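Long-range contacts in putative uncharacterized protein (Mycobacterium avium, PDB 2Z6V), which is probably a sulfotransferase that transfers a sulfuryl group from a nucleotide donor to an acceptor substrate: residues G113-G118 against R313-R318; W270-P275 against H333-E338; D274-T279 against I408-R413. One frame throughout, in Å; residues are numbered along the deposited sequence.

Contact 1: residues G113-G118 against R313-R318. With PLM (palmitic acid), chain C; SO4 (sulfate ion), chain B.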
loop_
_atom_site.group_PDB
_atom_site.type_symbol
_atom_site.label_atom_id
_atom_site.label_comp_id
_atom_site.label_asym_id
_atom_site.label_seq_id
_atom_site.Cartn_x
_atom_site.Cartn_y
_atom_site.Cartn_z
ATOM N N GLY A 113 3.225 6.976 6.741
ATOM C CA GLY A 113 4.583 7.106 7.244
ATOM C C GLY A 113 5.576 6.448 6.307
ATOM O O GLY A 113 5.341 6.373 5.103
ATOM N N MET A 114 6.691 5.975 6.849
ATOM C CA MET A 114 7.692 5.311 6.020
ATOM C C MET A 114 7.306 3.849 5.838
ATOM O O MET A 114 6.522 3.293 6.617
ATOM C CB MET A 114 9.067 5.319 6.687
ATOM C CG MET A 114 9.618 6.659 7.108
ATOM S SD MET A 114 11.237 6.448 7.910
ATOM C CE MET A 114 10.736 5.755 9.511
ATOM N N PRO A 115 7.832 3.209 4.782
ATOM C CA PRO A 115 7.495 1.794 4.601
ATOM C C PRO A 115 8.401 1.032 5.573
ATOM O O PRO A 115 9.402 1.577 6.048
ATOM C CB PRO A 115 7.851 1.540 3.138
ATOM C CG PRO A 115 8.988 2.492 2.900
ATOM C CD PRO A 115 8.523 3.751 3.595
ATOM N N ARG A 116 8.048 -0.205 5.897
ATOM C CA ARG A 116 8.868 -1.008 6.802
ATOM C C ARG A 116 8.824 -0.538 8.255
ATOM O O ARG A 116 9.801 -0.696 8.985
ATOM C CB ARG A 116 10.333 -1.017 6.331
ATOM C CG ARG A 116 10.503 -1.199 4.834
ATOM C CD ARG A 116 9.644 -2.347 4.345
ATOM N NE ARG A 116 9.926 -3.563 5.097
ATOM C CZ ARG A 116 9.188 -4.664 5.040
ATOM N NH1 ARG A 116 8.112 -4.705 4.265
ATOM N NH2 ARG A 116 9.536 -5.725 5.754
ATOM N N THR A 117 7.701 0.031 8.678
ATOM C CA THR A 117 7.566 0.496 10.052
ATOM C C THR A 117 6.957 -0.559 10.971
ATOM O O THR A 117 6.776 -0.308 12.162
ATOM C CB THR A 117 6.704 1.775 10.139
ATOM O OG1 THR A 117 5.568 1.640 9.280
ATOM C CG2 THR A 117 7.511 2.998 9.738
ATOM N N GLY A 118 6.640 -1.728 10.413
ATOM C CA GLY A 118 6.066 -2.823 11.188
ATOM C C GLY A 118 4.682 -2.550 11.748
ATOM O O GLY A 118 4.398 -2.860 12.902
ATOM N N ARG A 313 13.276 10.378 2.179
ATOM C CA ARG A 313 13.225 11.808 2.464
ATOM C C ARG A 313 11.804 12.349 2.263
ATOM O O ARG A 313 11.297 13.102 3.096
ATOM C CB ARG A 313 14.214 12.569 1.579
ATOM C CG ARG A 313 14.196 14.071 1.806
ATOM C CD ARG A 313 15.464 14.739 1.293
ATOM N NE ARG A 313 15.745 14.449 -0.113
ATOM C CZ ARG A 313 14.954 14.790 -1.128
ATOM N NH1 ARG A 313 13.816 15.437 -0.903
ATOM N NH2 ARG A 313 15.304 14.495 -2.376
ATOM N N TYR A 314 11.160 11.962 1.165
ATOM C CA TYR A 314 9.799 12.405 0.899
ATOM C C TYR A 314 8.829 11.835 1.928
ATOM O O TYR A 314 7.854 12.488 2.299
ATOM C CB TYR A 314 9.345 11.965 -0.490
ATOM C CG TYR A 314 9.925 12.765 -1.628
ATOM C CD1 TYR A 314 11.258 12.626 -2.003
ATOM C CD2 TYR A 314 9.123 13.626 -2.366
ATOM C CE1 TYR A 314 11.770 13.320 -3.093
ATOM C CE2 TYR A 314 9.619 14.322 -3.448
ATOM C CZ TYR A 314 10.939 14.165 -3.815
ATOM O OH TYR A 314 11.405 14.831 -4.928
ATOM N N HIS A 315 9.091 10.616 2.386
ATOM C CA HIS A 315 8.207 9.993 3.358
ATOM C C HIS A 315 8.189 10.676 4.717
ATOM O O HIS A 315 7.229 10.514 5.461
ATOM C CB HIS A 315 8.544 8.511 3.537
ATOM C CG HIS A 315 8.023 7.636 2.439
ATOM N ND1 HIS A 315 8.591 7.596 1.183
ATOM C CD2 HIS A 315 6.974 6.781 2.405
ATOM C CE1 HIS A 315 7.917 6.751 0.424
ATOM N NE2 HIS A 315 6.931 6.244 1.141
ATOM N N VAL A 316 9.239 11.426 5.051
ATOM C CA VAL A 316 9.264 12.120 6.337
ATOM C C VAL A 316 8.987 13.616 6.208
ATOM O O VAL A 316 8.245 14.180 7.012
ATOM C CB VAL A 316 10.612 11.925 7.101
ATOM C CG1 VAL A 316 10.799 10.460 7.453
ATOM C CG2 VAL A 316 11.779 12.451 6.277
ATOM N N ASP A 317 9.555 14.258 5.191
ATOM C CA ASP A 317 9.341 15.692 5.016
ATOM C C ASP A 317 7.941 16.072 4.541
ATOM O O ASP A 317 7.386 17.068 5.015
ATOM C CB ASP A 317 10.388 16.293 4.069
ATOM C CG ASP A 317 11.815 16.125 4.585
ATOM O OD1 ASP A 317 12.020 16.055 5.823
ATOM O OD2 ASP A 317 12.738 16.074 3.745
ATOM N N ARG A 318 7.364 15.310 3.614
ATOM C CA ARG A 318 6.022 15.644 3.148
ATOM C C ARG A 318 5.080 15.749 4.341
ATOM O O ARG A 318 4.401 16.763 4.514
ATOM C CB ARG A 318 5.496 14.604 2.159
ATOM C CG ARG A 318 6.041 14.750 0.748
ATOM C CD ARG A 318 5.714 16.120 0.189
ATOM N NE ARG A 318 6.245 16.313 -1.154
ATOM C CZ ARG A 318 5.819 15.664 -2.232
ATOM N NH1 ARG A 318 4.842 14.767 -2.133
ATOM N NH2 ARG A 318 6.374 15.910 -3.414
HETATM C C1 PLM C . 9.035 1.168 -5.066
HETATM O O1 PLM C . 9.928 1.917 -5.519
HETATM O O2 PLM C . 8.145 0.601 -5.735
HETATM C C2 PLM C . 9.022 0.916 -3.556
HETATM C C3 PLM C . 9.117 2.226 -2.774
HETATM C C4 PLM C . 8.973 2.019 -1.264
HETATM C C5 PLM C . 7.616 1.410 -0.904
HETATM C C6 PLM C . 7.598 -0.106 -1.113
HETATM C C7 PLM C . 6.163 -0.632 -1.054
HETATM C C8 PLM C . 5.394 -0.247 -2.318
HETATM C C9 PLM C . 3.961 0.152 -1.962
HETATM C CA PLM C . 3.279 -0.915 -1.105
HETATM C CB PLM C . 2.081 -0.338 -0.346
HETATM C CC PLM C . 2.525 0.863 0.490
HETATM C CD PLM C . 2.644 2.118 -0.378
HETATM C CE PLM C . 3.551 3.177 0.253
HETATM C CF PLM C . 4.988 2.658 0.335
HETATM C CG PLM C . 5.955 3.736 0.825
HETATM S S SO4 B . 5.150 -3.081 7.396
HETATM O O1 SO4 B . 6.527 -3.325 7.875
HETATM O O2 SO4 B . 5.033 -1.709 6.859
HETATM O O3 SO4 B . 4.826 -4.057 6.339
HETATM O O4 SO4 B . 4.203 -3.252 8.512
#
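The imidazole of His315, which leaves helix 301-326 toward the loop 113-118, meets Gly113, Met114 and Pro115 at once. Pro115 lays its CD over one face of the ring, displaced toward the rim, in a CH-pi contact of 4.0 Å to the ring centroid. Gly113 O sits in the plane of the same ring, at its edge, 3.2 Å from His315 CD2; this carbonyl also takes a hydrogen bond from Ser253. What fixes the rotation of the imidazole is on its own helix: with CG beside the backbone N (chi1 -78°), ND1 turns back to bond with Gln311 O one turn earlier.

The apolar part belongs to Met114. Met114 CG touches both His315 CB, at 4.2 Å, and Val316 CG1, at 4.0 Å, and a bend at chi3 then leads the methyl away from the helix. Tyr402 touches both Met114 and Val316.

Two bound groups flank the loop. The end of the palmitic acid lies near Pro115 and His315, though its exact position is doubtful. At the other end a sulfate, probably from the crystallisation liquor, accepts through O1 from Gly118 N at 3.0 Å; Thr120 N also bonds to the ion, and the Arg116 guanidinium turns one face to O1. Within the loop, Thr117 OG1 donates back to Met114 O over 3.3 Å. A loop with a glycine at each end, set between a central strand and helix 120-126 and holding an anion on backbone N-H groups, is consistent with the P-loop-like 5'-phosphosulfate-binding loop of sulfotransferases.

Contact 2: residues W270-P275 against H333-E338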
loop_
_atom_site.group_PDB
_atom_site.type_symbol
_atom_site.label_atom_id
_atom_site.label_comp_id
_atom_site.label_asym_id
_atom_site.label_seq_id
_atom_site.Cartn_x
_atom_site.Cartn_y
_atom_site.Cartn_z
ATOM N N TRP A 270 0.151 8.350 12.276
ATOM C CA TRP A 270 1.504 8.355 11.738
ATOM C C TRP A 270 2.275 7.213 12.414
ATOM O O TRP A 270 2.414 7.187 13.641
ATOM C CB TRP A 270 2.166 9.702 12.046
ATOM C CG TRP A 270 3.435 9.984 11.296
ATOM C CD1 TRP A 270 4.320 9.073 10.799
ATOM C CD2 TRP A 270 3.996 11.277 11.023
ATOM N NE1 TRP A 270 5.400 9.716 10.235
ATOM C CE2 TRP A 270 5.227 11.069 10.359
ATOM C CE3 TRP A 270 3.578 12.592 11.277
ATOM C CZ2 TRP A 270 6.047 12.128 9.943
ATOM C CZ3 TRP A 270 4.396 13.651 10.864
ATOM C CH2 TRP A 270 5.617 13.408 10.203
ATOM N N ALA A 271 2.755 6.260 11.614
ATOM C CA ALA A 271 3.506 5.110 12.139
ATOM C C ALA A 271 5.003 5.405 12.139
ATOM O O ALA A 271 5.558 5.809 11.124
ATOM C CB ALA A 271 3.218 3.873 11.299
ATOM N N HIS A 272 5.648 5.189 13.281
ATOM C CA HIS A 272 7.076 5.462 13.417
ATOM C C HIS A 272 7.942 4.248 13.718
ATOM O O HIS A 272 7.482 3.245 14.269
ATOM C CB HIS A 272 7.310 6.496 14.524
ATOM C CG HIS A 272 6.597 7.792 14.303
ATOM N ND1 HIS A 272 6.969 8.687 13.324
ATOM C CD2 HIS A 272 5.514 8.328 14.915
ATOM C CE1 HIS A 272 6.147 9.721 13.343
ATOM N NE2 HIS A 272 5.254 9.527 14.298
ATOM N N ARG A 273 9.215 4.368 13.362
ATOM C CA ARG A 273 10.197 3.323 13.600
ATOM C C ARG A 273 11.569 3.859 13.223
ATOM O O ARG A 273 11.676 4.839 12.479
ATOM C CB ARG A 273 9.889 2.073 12.766
ATOM C CG ARG A 273 10.882 0.944 13.007
ATOM C CD ARG A 273 10.462 -0.369 12.364
ATOM N NE ARG A 273 11.385 -1.446 12.706
ATOM C CZ ARG A 273 11.265 -2.708 12.299
ATOM N NH1 ARG A 273 10.251 -3.070 11.521
ATOM N NH2 ARG A 273 12.159 -3.614 12.676
ATOM N N ASP A 274 12.607 3.223 13.763
ATOM C CA ASP A 274 13.996 3.578 13.481
ATOM C C ASP A 274 14.102 3.813 11.969
ATOM O O ASP A 274 13.922 2.888 11.180
ATOM C CB ASP A 274 14.891 2.407 13.896
ATOM C CG ASP A 274 16.363 2.712 13.762
ATOM O OD1 ASP A 274 16.758 3.359 12.764
ATOM O OD2 ASP A 274 17.126 2.283 14.658
ATOM N N PRO A 275 14.389 5.054 11.547
ATOM C CA PRO A 275 14.505 5.381 10.116
ATOM C C PRO A 275 15.655 4.695 9.377
ATOM O O PRO A 275 15.537 4.387 8.188
ATOM C CB PRO A 275 14.650 6.899 10.121
ATOM C CG PRO A 275 15.397 7.144 11.404
ATOM C CD PRO A 275 14.679 6.234 12.381
ATOM N N HIS A 333 0.456 9.278 17.085
ATOM C CA HIS A 333 1.751 8.686 16.802
ATOM C C HIS A 333 1.922 7.284 17.329
ATOM O O HIS A 333 1.945 7.038 18.531
ATOM C CB HIS A 333 2.869 9.605 17.290
ATOM C CG HIS A 333 2.884 10.919 16.583
ATOM N ND1 HIS A 333 2.572 12.106 17.209
ATOM C CD2 HIS A 333 3.069 11.219 15.276
ATOM C CE1 HIS A 333 2.561 13.080 16.317
ATOM N NE2 HIS A 333 2.858 12.567 15.136
ATOM N N MET A 334 2.035 6.361 16.391
ATOM C CA MET A 334 2.196 4.960 16.711
ATOM C C MET A 334 3.657 4.565 16.510
ATOM O O MET A 334 4.168 4.575 15.391
ATOM C CB MET A 334 1.279 4.144 15.810
ATOM C CG MET A 334 1.310 2.667 16.054
ATOM S SD MET A 334 0.177 1.908 14.908
ATOM C CE MET A 334 1.156 1.949 13.382
ATOM N N TYR A 335 4.321 4.232 17.609
ATOM C CA TYR A 335 5.723 3.848 17.578
ATOM C C TYR A 335 5.883 2.340 17.525
ATOM O O TYR A 335 5.184 1.601 18.221
ATOM C CB TYR A 335 6.440 4.392 18.815
ATOM C CG TYR A 335 6.496 5.902 18.867
ATOM C CD1 TYR A 335 7.544 6.604 18.268
ATOM C CD2 TYR A 335 5.486 6.634 19.494
ATOM C CE1 TYR A 335 7.586 8.004 18.294
ATOM C CE2 TYR A 335 5.515 8.028 19.523
ATOM C CZ TYR A 335 6.566 8.708 18.925
ATOM O OH TYR A 335 6.598 10.084 18.968
ATOM N N TYR A 336 6.809 1.889 16.690
ATOM C CA TYR A 336 7.089 0.467 16.550
ATOM C C TYR A 336 7.422 -0.157 17.905
ATOM O O TYR A 336 6.909 -1.225 18.257
ATOM C CB TYR A 336 8.266 0.264 15.597
ATOM C CG TYR A 336 8.715 -1.168 15.484
ATOM C CD1 TYR A 336 7.880 -2.138 14.933
ATOM C CD2 TYR A 336 9.974 -1.562 15.939
ATOM C CE1 TYR A 336 8.288 -3.469 14.835
ATOM C CE2 TYR A 336 10.390 -2.890 15.847
ATOM C CZ TYR A 336 9.543 -3.835 15.292
ATOM O OH TYR A 336 9.951 -5.144 15.182
ATOM N N HIS A 337 8.277 0.516 18.671
ATOM C CA HIS A 337 8.669 -0.010 19.960
ATOM C C HIS A 337 7.508 -0.135 20.937
ATOM O O HIS A 337 7.527 -0.996 21.807
ATOM C CB HIS A 337 9.811 0.819 20.571
ATOM C CG HIS A 337 9.456 2.243 20.881
ATOM N ND1 HIS A 337 9.717 3.284 20.015
ATOM C CD2 HIS A 337 8.901 2.802 21.984
ATOM C CE1 HIS A 337 9.344 4.421 20.572
ATOM N NE2 HIS A 337 8.847 4.157 21.766
ATOM N N GLU A 338 6.494 0.709 20.792
ATOM C CA GLU A 338 5.334 0.645 21.681
ATOM C C GLU A 338 4.392 -0.452 21.217
ATOM O O GLU A 338 3.717 -1.098 22.017
ATOM C CB GLU A 338 4.594 1.987 21.707
ATOM C CG GLU A 338 5.104 2.966 22.764
ATOM C CD GLU A 338 4.357 4.298 22.756
ATOM O OE1 GLU A 338 3.110 4.290 22.638
ATOM O OE2 GLU A 338 5.021 5.355 22.881
#
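The guanidinium of Arg273 stacks on the ring of Tyr336. The two planes are only 11° from parallel, their centres 3.8 Å apart, with Arg273 CZ over the ring face as a cation-pi contact and CD adding a CH-pi contact at 3.9 Å to the ring centroid. CG anti to the backbone N (chi1 -179°) and an extended chain to NE carry the arginine alongside Tyr336 from CB to CZ.

Behind the stack the backbones pair. Met334 is held through both its N and its O by strand 270-272: its N donates to Trp270 O over 2.9 Å, and its O accepts from His272 N. His272 O then receives Tyr336 N, at 2.9 Å, which carries the pairing on into the first turn of helix 336-341. These are neighbouring parallel strands, 24° apart, at one end of a five-stranded sheet of order 2-3-1-4-5, as in the P-loop-like core of sulfotransferases; the crossover between them runs through helices, the last being 301-326.

The two faces differ. On one, Ala271 CB meets Met334 CE at 3.5 Å. On the other, Trp270, His272, His333 and Tyr335 gather in an aromatic cluster. The His272 and His333 rings meet rim to rim, centroids 5.0 Å apart, and His272 CD2 lies over one face of Tyr335, 4.0 Å above its plane and toward its rim.

Further out, Phe406 meets the rings of Trp270, His272 and His333, and His272 ND1 is hydrogen-bonded to Tyr402 OH. Arg273 NE pairs with the carboxylate of Glu411, which would hold the guanidinium in place over Tyr336.

Contact 3: residues D274-T279 against I408-R413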
loop_
_atom_site.group_PDB
_atom_site.type_symbol
_atom_site.label_atom_id
_atom_site.label_comp_id
_atom_site.label_asym_id
_atom_site.label_seq_id
_atom_site.Cartn_x
_atom_site.Cartn_y
_atom_site.Cartn_z
ATOM N N ASP A 274 12.607 3.223 13.763
ATOM C CA ASP A 274 13.996 3.578 13.481
ATOM C C ASP A 274 14.102 3.813 11.969
ATOM O O ASP A 274 13.922 2.888 11.180
ATOM C CB ASP A 274 14.891 2.407 13.896
ATOM C CG ASP A 274 16.363 2.712 13.762
ATOM O OD1 ASP A 274 16.758 3.359 12.764
ATOM O OD2 ASP A 274 17.126 2.283 14.658
ATOM N N PRO A 275 14.389 5.054 11.547
ATOM C CA PRO A 275 14.505 5.381 10.116
ATOM C C PRO A 275 15.655 4.695 9.377
ATOM O O PRO A 275 15.537 4.387 8.188
ATOM C CB PRO A 275 14.650 6.899 10.121
ATOM C CG PRO A 275 15.397 7.144 11.404
ATOM C CD PRO A 275 14.679 6.234 12.381
ATOM N N TYR A 276 16.767 4.471 10.074
ATOM C CA TYR A 276 17.926 3.820 9.469
ATOM C C TYR A 276 17.563 2.365 9.174
ATOM O O TYR A 276 17.875 1.837 8.102
ATOM C CB TYR A 276 19.124 3.884 10.421
ATOM C CG TYR A 276 19.442 5.284 10.905
ATOM C CD1 TYR A 276 19.698 6.311 10.000
ATOM C CD2 TYR A 276 19.485 5.582 12.269
ATOM C CE1 TYR A 276 19.991 7.600 10.437
ATOM C CE2 TYR A 276 19.778 6.871 12.719
ATOM C CZ TYR A 276 20.032 7.870 11.797
ATOM O OH TYR A 276 20.350 9.138 12.220
ATOM N N LYS A 277 16.889 1.732 10.130
ATOM C CA LYS A 277 16.467 0.349 9.990
ATOM C C LYS A 277 15.487 0.249 8.819
ATOM O O LYS A 277 15.678 -0.540 7.891
ATOM C CB LYS A 277 15.782 -0.103 11.278
ATOM C CG LYS A 277 15.975 -1.567 11.646
ATOM C CD LYS A 277 15.346 -2.516 10.650
ATOM C CE LYS A 277 15.484 -3.963 11.118
ATOM N NZ LYS A 277 14.865 -4.927 10.160
ATOM N N ALA A 278 14.445 1.068 8.861
ATOM C CA ALA A 278 13.434 1.065 7.821
ATOM C C ALA A 278 14.015 1.272 6.425
ATOM O O ALA A 278 13.510 0.714 5.457
ATOM C CB ALA A 278 12.389 2.130 8.113
ATOM N N THR A 279 15.076 2.063 6.320
ATOM C CA THR A 279 15.694 2.336 5.025
ATOM C C THR A 279 16.366 1.105 4.430
ATOM O O THR A 279 16.209 0.806 3.245
ATOM C CB THR A 279 16.728 3.470 5.141
ATOM O OG1 THR A 279 16.053 4.695 5.458
ATOM C CG2 THR A 279 17.496 3.641 3.835
ATOM N N ILE A 408 11.812 8.462 18.849
ATOM C CA ILE A 408 11.894 7.093 18.352
ATOM C C ILE A 408 13.026 6.281 18.964
ATOM O O ILE A 408 14.185 6.701 18.962
ATOM C CB ILE A 408 12.054 7.071 16.820
ATOM C CG1 ILE A 408 10.841 7.740 16.167
ATOM C CG2 ILE A 408 12.222 5.630 16.335
ATOM C CD1 ILE A 408 10.910 7.804 14.661
ATOM N N GLU A 409 12.674 5.106 19.472
ATOM C CA GLU A 409 13.630 4.198 20.098
ATOM C C GLU A 409 14.395 3.443 19.011
ATOM O O GLU A 409 13.836 2.598 18.322
ATOM C CB GLU A 409 12.869 3.226 20.998
ATOM C CG GLU A 409 13.718 2.421 21.956
ATOM C CD GLU A 409 12.885 1.845 23.094
ATOM O OE1 GLU A 409 12.224 2.639 23.803
ATOM O OE2 GLU A 409 12.889 0.606 23.276
ATOM N N LEU A 410 15.676 3.750 18.856
ATOM C CA LEU A 410 16.483 3.107 17.828
ATOM C C LEU A 410 16.846 1.651 18.114
ATOM O O LEU A 410 16.915 1.225 19.269
ATOM C CB LEU A 410 17.754 3.919 17.590
ATOM C CG LEU A 410 17.520 5.361 17.135
ATOM C CD1 LEU A 410 18.862 6.029 16.883
ATOM C CD2 LEU A 410 16.664 5.384 15.871
ATOM N N GLU A 411 17.075 0.899 17.040
ATOM C CA GLU A 411 17.432 -0.519 17.118
ATOM C C GLU A 411 18.834 -0.720 16.527
ATOM O O GLU A 411 19.138 -1.779 15.979
ATOM C CB GLU A 411 16.431 -1.345 16.308
ATOM C CG GLU A 411 14.970 -1.083 16.629
ATOM C CD GLU A 411 14.033 -1.614 15.553
ATOM O OE1 GLU A 411 13.998 -1.034 14.448
ATOM O OE2 GLU A 411 13.334 -2.616 15.802
ATOM N N GLY A 412 19.683 0.296 16.651
ATOM C CA GLY A 412 21.019 0.231 16.087
ATOM C C GLY A 412 22.112 -0.560 16.777
ATOM O O GLY A 412 21.907 -1.142 17.846
ATOM N N ARG A 413 23.284 -0.562 16.132
ATOM C CA ARG A 413 24.495 -1.246 16.593
ATOM C C ARG A 413 24.286 -2.395 17.582
ATOM O O ARG A 413 24.662 -2.246 18.765
ATOM C CB ARG A 413 25.490 -0.223 17.169
ATOM C CG ARG A 413 24.860 0.990 17.855
ATOM C CD ARG A 413 24.033 0.599 19.071
ATOM N NE ARG A 413 24.846 0.056 20.155
ATOM C CZ ARG A 413 24.347 -0.542 21.234
ATOM N NH1 ARG A 413 23.036 -0.678 21.374
ATOM N NH2 ARG A 413 25.157 -0.998 22.179
HETATM O O HOH W 1 12.120 1.571 16.242
#
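Both oxygens of Asp274 are held, each by a different part of the chain. OD2 accepts from Glu411 N on its anti lone pair, over 2.8 Å and nearly straight at 168°, and it also receives Tyr383 OH. OD1 serves the helix that starts at Pro275: Lys277 N reaches it from above the carboxylate plane at 3.1 Å, and Tyr276 N adds a weak bond. This is an N-cap. The torsion that puts CG anti to the backbone N (chi1 -175°) lets the carboxylate reach the tail with one oxygen while the other caps the helix, and the N-terminal end of the helix would be expected to stabilise its negative charge.

The side chain of Leu410 comes across the carboxylate at about a right angle, its CD2 3.4 Å from Asp274 CG. Leu410 CD2 also lies 4.1 Å from Pro275 CD, while CD1 approaches the edge of the Tyr276 ring near its plane. On the backbone side of Asp274, a water accepts from Asp274 N at 3.0 Å and donates to Glu409 O at 2.9 Å, and Ile408 CG2 lies against Asp274 N and CA. Asp274 OD2 and Glu411 OE1 are like charges only 4.6 Å apart, a proximity probably eased by the helix end and by the salt bridge of Glu411 OE1 to Arg273 NE.

The tail 408-413 thus follows helix 392-405 and passes across the start of helix 275-285, just beyond the end of strand 267-272, with Glu411 touching Tyr336 on helix 336-341 and Glu409 touching His337 there.

In the fold
The three contacts meet where the strands of the sheet end, with centres 10 to 12 Å apart. Contacts 2 and 3 share Asp274 and Pro275, and the Arg273 NE to Glu411 OE1 salt bridge, 3.2 Å, ties the tail to the Arg273-Tyr336 stack. Contact 1 joins them by packing: Arg116 O lies 3.5 Å from Arg273 CD of contact 2, and Arg116 CG 3.6 Å from Ala278 O of contact 3. The sulfate in the loop of contact 1 lies about 5 Å, nearest atoms, from the Arg273 side chain. Arg273 and Ser281 probably correspond to the arginine and serine that bind the cofactor 3'-phosphate in related sulfotransferases, so contacts 1 and 2 probably border its site.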